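PDB 5AQ1: glucose-6-phosphate dehydrogenase from Trypanosoma cruzi, which catalyses the NADP-dependent oxidation of glucose 6-phosphate, the entry step of the oxidative pentose phosphate pathway, and so supplies NADPH for redox balance. Local coordinates for residues F146-P151 and G157-L162; I35-A40 and K47-A52. All coordinates share one frame; numbering follows the deposited sequence.

In the fold
Interactions 1 and 2 each pack a helix onto the parallel sheet of the NADPH-binding Rossmann domain, and their centres lie about 13 Å apart. Interaction 2 comes first along the chain, with strand 33-38 leading into helix 43-58; interaction 1 follows with strand 143-148 and helix 155-165. These strands are neighbours at the switch point of the 3-2-1-4-5-6 order, probably bonded through Tyr147 N to Val36 O (2.7 Å) and Leu38 N to Tyr147 O (2.9 Å). The two helices cover opposite faces of the sheet. The chain after each strand leads into the NADPH site, and Leu150 CD2 packs 3.5 Å from Gly39 CA between their C-terminal turns.

Interaction 1 (F146-P151 and G157-L162); sequences FYLALP and GVCRGL. With NDP (NADPH dihydro-nicotinamide-adenine-dinucleotide phosphate), chain G.
CG is anti to the carbonyl carbon in Phe146 (chi1 -65°) and in Leu162 (-73°), and the two side chains lie alongside, pointing opposite ways, so that a leucine methyl ends up over the ring. This joins the first two elements of a beta-alpha-beta unit of the Rossmann fold: strand 143-148 and helix 155-165, which run nearly antiparallel with their local axes 11.0 Å apart. Leu162 CD2 forms a CH-pi contact over one face of the Phe146 ring, 3.8 Å from its centroid and displaced toward the rim at CE1 and CD1. The other methyl, Leu162 CD1, reaches back to Leu148 CD1 (4.1 Å).

Farther along the strand the approach becomes tip to tip. Leu148 points its CD2 at Val158 CG1 and, from the same methyl, meets Cys159 SG at 3.9 Å. Leu150 meets the other branch of the valine, its CD1 lying 3.8 Å from Val158 CG2. The interface is thus wholly apolar and buried. Helix 118-134 adds Phe121 and Leu124 against Leu162, while Tyr115 packs on Leu150 and Val158.

Beyond the strand, the 149-151 turn borders the NADPH. Pro151 CG sits 3.6 Å from N7A of the adenine, and the ribose hydroxyl O3D on the nicotinamide side donates a hydrogen bond of 2.6 Å to Leu150 O.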
ATOM      1  N   PHE B 146      40.415  25.503   7.272  1.00 34.05           N
ATOM      2  CA  PHE B 146      41.027  25.980   6.040  1.00 34.40           C
ATOM      3  C   PHE B 146      39.995  25.952   4.922  1.00 34.38           C
ATOM      4  O   PHE B 146      39.502  24.885   4.560  1.00 33.25           O
ATOM      5  CB  PHE B 146      42.230  25.110   5.666  1.00 34.54           C
ATOM      6  CG  PHE B 146      43.359  25.184   6.655  1.00 34.87           C
ATOM      7  CD1 PHE B 146      44.195  26.289   6.686  1.00 35.95           C
ATOM      8  CD2 PHE B 146      43.593  24.149   7.550  1.00 34.72           C
ATOM      9  CE1 PHE B 146      45.237  26.367   7.594  1.00 36.84           C
ATOM     10  CE2 PHE B 146      44.634  24.218   8.460  1.00 35.55           C
ATOM     11  CZ  PHE B 146      45.456  25.329   8.484  1.00 36.45           C
ATOM     12  N   TYR B 147      39.659  27.129   4.396  1.00 35.30           N
ATOM     13  CA  TYR B 147      38.755  27.240   3.251  1.00 35.63           C
ATOM     14  C   TYR B 147      39.583  27.403   1.979  1.00 35.71           C
ATOM     15  O   TYR B 147      40.257  28.417   1.805  1.00 35.74           O
ATOM     16  CB  TYR B 147      37.801  28.430   3.414  1.00 36.12           C
ATOM     17  CG  TYR B 147      36.535  28.311   2.582  1.00 36.72           C
ATOM     18  CD1 TYR B 147      36.590  28.269   1.187  1.00 36.84           C
ATOM     19  CD2 TYR B 147      35.282  28.241   3.188  1.00 36.92           C
ATOM     20  CE1 TYR B 147      35.440  28.157   0.424  1.00 36.67           C
ATOM     21  CE2 TYR B 147      34.125  28.131   2.431  1.00 36.93           C
ATOM     22  CZ  TYR B 147      34.213  28.087   1.049  1.00 37.07           C
ATOM     23  OH  TYR B 147      33.074  27.978   0.291  1.00 36.68           O
ATOM     24  N   LEU B 148      39.517  26.414   1.091  1.00 34.56           N
ATOM     25  CA  LEU B 148      40.285  26.450  -0.152  1.00 34.93           C
ATOM     26  C   LEU B 148      39.450  27.028  -1.287  1.00 34.98           C
ATOM     27  O   LEU B 148      38.835  26.287  -2.053  1.00 35.65           O
ATOM     28  CB  LEU B 148      40.804  25.054  -0.512  1.00 35.08           C
ATOM     29  CG  LEU B 148      42.107  24.639   0.178  1.00 35.59           C
ATOM     30  CD1 LEU B 148      41.967  24.638   1.691  1.00 35.90           C
ATOM     31  CD2 LEU B 148      42.548  23.270  -0.308  1.00 35.89           C
ATOM     32  N   ALA B 149      39.435  28.356  -1.382  1.00 35.33           N
ATOM     33  CA  ALA B 149      38.747  29.067  -2.462  1.00 35.68           C
ATOM     34  C   ALA B 149      39.710  29.316  -3.622  1.00 36.70           C
ATOM     35  O   ALA B 149      39.980  30.460  -3.984  1.00 36.49           O
ATOM     36  CB  ALA B 149      38.182  30.383  -1.945  1.00 36.09           C
ATOM     37  N   LEU B 150      40.208  28.225  -4.201  1.00 37.66           N
ATOM     38  CA  LEU B 150      41.299  28.257  -5.176  1.00 39.09           C
ATOM     39  C   LEU B 150      40.930  27.463  -6.432  1.00 40.14           C
ATOM     40  O   LEU B 150      40.026  26.633  -6.388  1.00 39.45           O
ATOM     41  CB  LEU B 150      42.548  27.631  -4.554  1.00 39.11           C
ATOM     42  CG  LEU B 150      43.100  28.290  -3.288  1.00 39.62           C
ATOM     43  CD1 LEU B 150      44.035  27.340  -2.558  1.00 39.38           C
ATOM     44  CD2 LEU B 150      43.812  29.591  -3.626  1.00 40.61           C
ATOM     45  N   PRO B 151      41.643  27.697  -7.552  1.00 42.05           N
ATOM     46  CA  PRO B 151      41.426  26.870  -8.750  1.00 42.10           C
ATOM     47  C   PRO B 151      41.905  25.423  -8.564  1.00 41.79           C
ATOM     48  O   PRO B 151      42.774  25.173  -7.730  1.00 40.33           O
ATOM     49  CB  PRO B 151      42.270  27.561  -9.834  1.00 43.14           C
ATOM     50  CG  PRO B 151      42.704  28.867  -9.265  1.00 43.86           C
ATOM     51  CD  PRO B 151      42.654  28.746  -7.775  1.00 43.11           C
ATOM     52  N   GLY B 157      48.782  20.634  -4.393  1.00 43.02           N
ATOM     53  CA  GLY B 157      49.956  21.300  -3.820  1.00 42.61           C
ATOM     54  C   GLY B 157      49.657  22.021  -2.518  1.00 42.34           C
ATOM     55  O   GLY B 157      50.455  21.979  -1.581  1.00 43.31           O
ATOM     56  N   VAL B 158      48.497  22.670  -2.455  1.00 41.82           N
ATOM     57  CA  VAL B 158      48.067  23.375  -1.247  1.00 41.98           C
ATOM     58  C   VAL B 158      47.723  22.396  -0.135  1.00 41.03           C
ATOM     59  O   VAL B 158      48.060  22.631   1.023  1.00 41.44           O
ATOM     60  CB  VAL B 158      46.854  24.285  -1.524  1.00 42.30           C
ATOM     61  CG1 VAL B 158      46.289  24.856  -0.230  1.00 42.66           C
ATOM     62  CG2 VAL B 158      47.261  25.417  -2.447  1.00 43.53           C
ATOM     63  N   CYS B 159      47.048  21.307  -0.489  1.00 39.90           N
ATOM     64  CA  CYS B 159      46.735  20.254   0.471  1.00 39.92           C
ATOM     65  C   CYS B 159      48.008  19.625   1.053  1.00 42.24           C
ATOM     66  O   CYS B 159      48.067  19.334   2.245  1.00 43.22           O
ATOM     67  CB  CYS B 159      45.857  19.180  -0.180  1.00 39.64           C
ATOM     68  SG  CYS B 159      44.178  19.735  -0.579  1.00 37.83           S
ATOM     69  N   ARG B 160      49.025  19.432   0.215  1.00 44.05           N
ATOM     70  CA  ARG B 160      50.298  18.872   0.673  1.00 46.46           C
ATOM     71  C   ARG B 160      51.035  19.814   1.621  1.00 45.85           C
ATOM     72  O   ARG B 160      51.572  19.378   2.635  1.00 44.65           O
ATOM     73  CB  ARG B 160      51.198  18.509  -0.512  1.00 49.77           C
ATOM     74  CG  ARG B 160      50.802  17.204  -1.177  1.00 51.87           C
ATOM     75  CD  ARG B 160      51.673  16.869  -2.376  1.00 55.42           C
ATOM     76  NE  ARG B 160      51.138  15.703  -3.083  1.00 58.40           N
ATOM     77  CZ  ARG B 160      51.450  15.346  -4.328  1.00 61.16           C
ATOM     78  NH1 ARG B 160      52.313  16.057  -5.050  1.00 63.54           N
ATOM     79  NH2 ARG B 160      50.887  14.264  -4.859  1.00 61.00           N
ATOM     80  N   GLY B 161      51.060  21.101   1.281  1.00 45.98           N
ATOM     81  CA  GLY B 161      51.699  22.117   2.116  1.00 45.85           C
ATOM     82  C   GLY B 161      51.039  22.262   3.474  1.00 46.08           C
ATOM     83  O   GLY B 161      51.720  22.339   4.497  1.00 47.96           O
ATOM     84  N   LEU B 162      49.706  22.298   3.483  1.00 44.41           N
ATOM     85  CA  LEU B 162      48.936  22.394   4.723  1.00 43.28           C
ATOM     86  C   LEU B 162      49.141  21.165   5.604  1.00 43.35           C
ATOM     87  O   LEU B 162      49.375  21.294   6.805  1.00 42.67           O
ATOM     88  CB  LEU B 162      47.437  22.560   4.427  1.00 42.05           C
ATOM     89  CG  LEU B 162      46.984  23.916   3.886  1.00 40.96           C
ATOM     90  CD1 LEU B 162      45.536  23.843   3.444  1.00 39.43           C
ATOM     91  CD2 LEU B 162      47.182  25.015   4.922  1.00 41.14           C
TER
HETATM   92  PA  NDP G 551      39.350  32.631  -9.139  1.00 52.73           P
HETATM   93  O1A NDP G 551      39.648  32.414 -10.605  1.00 55.93           O
HETATM   94  O2A NDP G 551      38.718  33.935  -8.688  1.00 42.40           O
HETATM   95  O5B NDP G 551      40.717  32.357  -8.341  1.00 48.67           O
HETATM   96  C5B NDP G 551      40.743  32.470  -6.923  1.00 47.75           C
HETATM   97  C4B NDP G 551      42.073  33.045  -6.456  1.00 45.10           C
HETATM   98  O4B NDP G 551      43.084  32.053  -6.661  1.00 45.59           O
HETATM   99  C3B NDP G 551      42.526  34.299  -7.203  1.00 44.83           C
HETATM  100  O3B NDP G 551      42.180  35.513  -6.530  1.00 43.15           O
HETATM  101  C2B NDP G 551      44.026  34.137  -7.281  1.00 45.36           C
HETATM  102  O2B NDP G 551      44.635  34.750  -6.149  1.00 46.33           O
HETATM  103  C1B NDP G 551      44.261  32.638  -7.226  1.00 47.61           C
HETATM  104  N9A NDP G 551      44.542  32.118  -8.591  1.00 49.29           N
HETATM  105  C8A NDP G 551      43.813  32.320  -9.713  1.00 49.23           C
HETATM  106  N7A NDP G 551      44.381  31.698 -10.777  1.00 46.49           N
HETATM  107  C5A NDP G 551      45.494  31.085 -10.334  1.00 47.53           C
HETATM  108  C6A NDP G 551      46.564  30.252 -10.924  1.00 51.89           C
HETATM  109  N6A NDP G 551      46.543  29.946 -12.244  1.00 55.12           N
HETATM  110  N1A NDP G 551      47.553  29.808 -10.104  1.00 53.75           N
HETATM  111  C2A NDP G 551      47.585  30.105  -8.788  1.00 51.27           C
HETATM  112  N3A NDP G 551      46.640  30.859  -8.192  1.00 49.14           N
HETATM  113  C4A NDP G 551      45.597  31.366  -8.896  1.00 47.71           C
HETATM  114  O3  NDP G 551      38.488  31.386  -8.582  1.00 50.97           O
HETATM  115  PN  NDP G 551      37.015  31.546  -7.949  1.00 50.83           P
HETATM  116  O1N NDP G 551      37.061  32.396  -6.703  1.00 50.43           O
HETATM  117  O2N NDP G 551      36.061  31.909  -9.065  1.00 59.42           O
HETATM  118  O5D NDP G 551      36.711  30.033  -7.496  1.00 54.89           O
HETATM  119  C5D NDP G 551      37.450  29.393  -6.458  1.00 58.84           C
HETATM  120  C4D NDP G 551      37.066  27.919  -6.401  1.00 56.62           C
HETATM  121  O4D NDP G 551      35.667  27.786  -6.128  1.00 58.51           O
HETATM  122  C3D NDP G 551      37.319  27.229  -7.731  1.00 59.87           C
HETATM  123  O3D NDP G 551      37.851  25.918  -7.514  1.00 62.96           O
HETATM  124  C2D NDP G 551      35.955  27.153  -8.387  1.00 61.22           C
HETATM  125  O2D NDP G 551      35.854  26.039  -9.288  1.00 62.01           O
HETATM  126  C1D NDP G 551      35.014  27.072  -7.186  1.00 61.48           C
HETATM  127  N1N NDP G 551      33.679  27.605  -7.503  1.00 61.78           N
HETATM  128  C2N NDP G 551      33.456  28.930  -7.513  1.00 62.28           C
HETATM  129  C3N NDP G 551      32.205  29.460  -7.818  1.00 63.09           C
HETATM  130  C7N NDP G 551      31.981  30.946  -7.817  1.00 64.82           C
HETATM  131  O7N NDP G 551      30.894  31.370  -7.454  1.00 64.91           O
HETATM  132  N7N NDP G 551      32.949  31.778  -8.211  1.00 62.56           N
HETATM  133  C4N NDP G 551      31.043  28.555  -8.150  1.00 65.27           C
HETATM  134  C5N NDP G 551      31.419  27.146  -8.107  1.00 66.96           C
HETATM  135  C6N NDP G 551      32.705  26.733  -7.786  1.00 63.25           C
HETATM  136  P2B NDP G 551      46.171  35.233  -6.125  1.00 45.71           P
HETATM  137  O1X NDP G 551      46.572  35.429  -7.567  1.00 44.26           O
HETATM  138  O2X NDP G 551      46.073  36.518  -5.336  1.00 47.05           O
HETATM  139  O3X NDP G 551      46.914  34.110  -5.437  1.00 40.67           O

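Interaction 2 (I35-A40 and K47-A52); sequences IVVLGA and KKTFPA
Phe50 wedges the far end of its ring against Val37 and Ala40, closing the first strand-to-helix packing of the Rossmann fold, between strand 33-38 and helix 43-58. Its CB leaves the helix at an angle to the strand, but chi1 of -74° places CG beside the backbone N and carries the ring back to the other segment. The ring comes at the valine aslant: Phe50 CZ lies 4.1 Å from Val37 CB, while CE1 meets the CG2 methyl.

The same ring tip also reaches the turn after the strand. Phe50 CZ approaches Ala40 CB at 3.9 Å, and CE2 lies near Ala40 O, which sits at the ring edge close to its plane. Gly39 and Ala40 open the GASGDL sequence, the glycine-rich fingerprint of this family between the first strand and its helix. The backbone of Gly39, at phi 82°, turns the chain there. Within the same loop and helix start, Ser41 OG and Leu44 N hydrogen-bond to the NADPH, so Phe50 packs against the start of the cofactor-binding loop through Ala40.

One residue earlier, Thr49 faces the strand. Its CG2 methyl touches Val37 CG1 at 4.2 Å, and its side chain also rests on Tyr147 of the neighbouring strand. The Thr49 side chain is about 7 Å from the NADPH. The hydroxyl Thr49 OG1 turns to its own helix, making a weak hydrogen bond to Leu44 O.

The helix is irregular here: a wider pi-type turn spans 47-49, and a kink follows at Pro51, whose ring nitrogen has no hydrogen to give to the preceding turn. Regular bonding resumes one residue on, where Ala52 N donates to Lys48 O at 3.0 Å.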
ATOM      1  N   ILE B  35      39.924  30.788  11.086  1.00 33.89           N
ATOM      2  CA  ILE B  35      39.376  30.452   9.775  1.00 33.14           C
ATOM      3  C   ILE B  35      40.268  31.061   8.694  1.00 33.66           C
ATOM      4  O   ILE B  35      40.308  32.281   8.532  1.00 34.59           O
ATOM      5  CB  ILE B  35      37.933  30.974   9.622  1.00 32.88           C
ATOM      6  CG1 ILE B  35      37.041  30.355  10.700  1.00 32.97           C
ATOM      7  CG2 ILE B  35      37.390  30.662   8.229  1.00 32.23           C
ATOM      8  CD1 ILE B  35      35.645  30.937  10.771  1.00 33.20           C
ATOM      9  N   VAL B  36      40.982  30.211   7.960  1.00 33.67           N
ATOM     10  CA  VAL B  36      41.907  30.669   6.925  1.00 34.39           C
ATOM     11  C   VAL B  36      41.263  30.538   5.545  1.00 34.54           C
ATOM     12  O   VAL B  36      40.976  29.430   5.088  1.00 35.60           O
ATOM     13  CB  VAL B  36      43.228  29.873   6.947  1.00 34.36           C
ATOM     14  CG1 VAL B  36      44.234  30.483   5.984  1.00 34.98           C
ATOM     15  CG2 VAL B  36      43.804  29.833   8.356  1.00 34.47           C
ATOM     16  N   VAL B  37      41.041  31.676   4.891  1.00 34.75           N
ATOM     17  CA  VAL B  37      40.488  31.710   3.544  1.00 34.43           C
ATOM     18  C   VAL B  37      41.635  31.811   2.543  1.00 35.11           C
ATOM     19  O   VAL B  37      42.178  32.894   2.314  1.00 36.34           O
ATOM     20  CB  VAL B  37      39.532  32.909   3.356  1.00 34.60           C
ATOM     21  CG1 VAL B  37      38.888  32.872   1.975  1.00 34.27           C
ATOM     22  CG2 VAL B  37      38.467  32.919   4.445  1.00 34.32           C
ATOM     23  N   LEU B  38      42.004  30.678   1.953  1.00 34.54           N
ATOM     24  CA  LEU B  38      43.039  30.652   0.925  1.00 34.63           C
ATOM     25  C   LEU B  38      42.433  31.031  -0.429  1.00 34.46           C
ATOM     26  O   LEU B  38      41.401  30.493  -0.830  1.00 33.12           O
ATOM     27  CB  LEU B  38      43.697  29.277   0.849  1.00 34.51           C
ATOM     28  CG  LEU B  38      44.585  28.916   2.043  1.00 35.35           C
ATOM     29  CD1 LEU B  38      43.823  28.216   3.155  1.00 34.35           C
ATOM     30  CD2 LEU B  38      45.764  28.062   1.593  1.00 36.83           C
ATOM     31  N   GLY B  39      43.087  31.956  -1.127  1.00 35.18           N
ATOM     32  CA  GLY B  39      42.527  32.557  -2.335  1.00 35.60           C
ATOM     33  C   GLY B  39      41.565  33.675  -1.981  1.00 35.87           C
ATOM     34  O   GLY B  39      40.563  33.878  -2.662  1.00 35.22           O
ATOM     35  N   ALA B  40      41.892  34.412  -0.917  1.00 36.94           N
ATOM     36  CA  ALA B  40      41.026  35.464  -0.380  1.00 37.97           C
ATOM     37  C   ALA B  40      40.847  36.646  -1.334  1.00 39.94           C
ATOM     38  O   ALA B  40      39.891  37.413  -1.201  1.00 40.63           O
ATOM     39  CB  ALA B  40      41.564  35.955   0.959  1.00 38.20           C
ATOM     40  N   LYS B  47      32.508  37.378  -2.890  1.00 45.72           N
ATOM     41  CA  LYS B  47      31.080  37.306  -3.215  1.00 46.27           C
ATOM     42  C   LYS B  47      30.285  36.376  -2.303  1.00 45.12           C
ATOM     43  O   LYS B  47      29.105  36.618  -2.058  1.00 43.39           O
ATOM     44  CB  LYS B  47      30.881  36.896  -4.676  1.00 47.75           C
ATOM     45  CG  LYS B  47      31.133  38.034  -5.647  1.00 50.41           C
ATOM     46  CD  LYS B  47      31.034  37.585  -7.093  1.00 52.43           C
ATOM     47  CE  LYS B  47      30.950  38.784  -8.022  1.00 55.78           C
ATOM     48  NZ  LYS B  47      31.381  38.444  -9.402  1.00 58.06           N
ATOM     49  N   LYS B  48      30.926  35.319  -1.808  1.00 45.49           N
ATOM     50  CA  LYS B  48      30.237  34.307  -1.007  1.00 44.80           C
ATOM     51  C   LYS B  48      30.854  34.067   0.370  1.00 42.02           C
ATOM     52  O   LYS B  48      30.157  34.131   1.380  1.00 41.36           O
ATOM     53  CB  LYS B  48      30.171  32.991  -1.787  1.00 46.61           C
ATOM     54  CG  LYS B  48      29.312  33.059  -3.042  1.00 49.94           C
ATOM     55  CD  LYS B  48      27.872  33.425  -2.713  1.00 53.41           C
ATOM     56  CE  LYS B  48      26.961  33.342  -3.925  1.00 57.56           C
ATOM     57  NZ  LYS B  48      25.628  33.932  -3.615  1.00 60.10           N
ATOM     58  N   THR B  49      32.152  33.795   0.411  1.00 39.91           N
ATOM     59  CA  THR B  49      32.801  33.375   1.650  1.00 38.37           C
ATOM     60  C   THR B  49      32.753  34.444   2.744  1.00 38.00           C
ATOM     61  O   THR B  49      32.176  34.219   3.808  1.00 36.40           O
ATOM     62  CB  THR B  49      34.260  32.952   1.397  1.00 38.81           C
ATOM     63  OG1 THR B  49      34.337  32.204   0.176  1.00 39.22           O
ATOM     64  CG2 THR B  49      34.782  32.094   2.546  1.00 38.89           C
ATOM     65  N   PHE B  50      33.351  35.603   2.484  1.00 38.48           N
ATOM     66  CA  PHE B  50      33.409  36.673   3.485  1.00 38.89           C
ATOM     67  C   PHE B  50      32.023  37.199   3.883  1.00 37.56           C
ATOM     68  O   PHE B  50      31.784  37.442   5.067  1.00 36.75           O
ATOM     69  CB  PHE B  50      34.315  37.827   3.021  1.00 40.69           C
ATOM     70  CG  PHE B  50      35.785  37.508   3.082  1.00 41.16           C
ATOM     71  CD1 PHE B  50      36.411  37.299   4.303  1.00 41.90           C
ATOM     72  CD2 PHE B  50      36.546  37.427   1.920  1.00 41.82           C
ATOM     73  CE1 PHE B  50      37.764  37.000   4.364  1.00 42.69           C
ATOM     74  CE2 PHE B  50      37.899  37.135   1.975  1.00 42.39           C
ATOM     75  CZ  PHE B  50      38.510  36.919   3.199  1.00 42.87           C
ATOM     76  N   PRO B  51      31.110  37.382   2.905  1.00 37.14           N
ATOM     77  CA  PRO B  51      29.734  37.774   3.246  1.00 37.21           C
ATOM     78  C   PRO B  51      29.003  36.777   4.143  1.00 35.94           C
ATOM     79  O   PRO B  51      28.267  37.187   5.040  1.00 36.11           O
ATOM     80  CB  PRO B  51      29.049  37.870   1.880  1.00 36.90           C
ATOM     81  CG  PRO B  51      30.147  38.224   0.947  1.00 37.54           C
ATOM     82  CD  PRO B  51      31.349  37.476   1.452  1.00 37.24           C
ATOM     83  N   ALA B  52      29.200  35.485   3.898  1.00 35.47           N
ATOM     84  CA  ALA B  52      28.610  34.443   4.744  1.00 35.00           C
ATOM     85  C   ALA B  52      29.162  34.523   6.167  1.00 35.22           C
ATOM     86  O   ALA B  52      28.410  34.448   7.139  1.00 34.99           O
ATOM     87  CB  ALA B  52      28.865  33.064   4.149  1.00 33.84           C
TER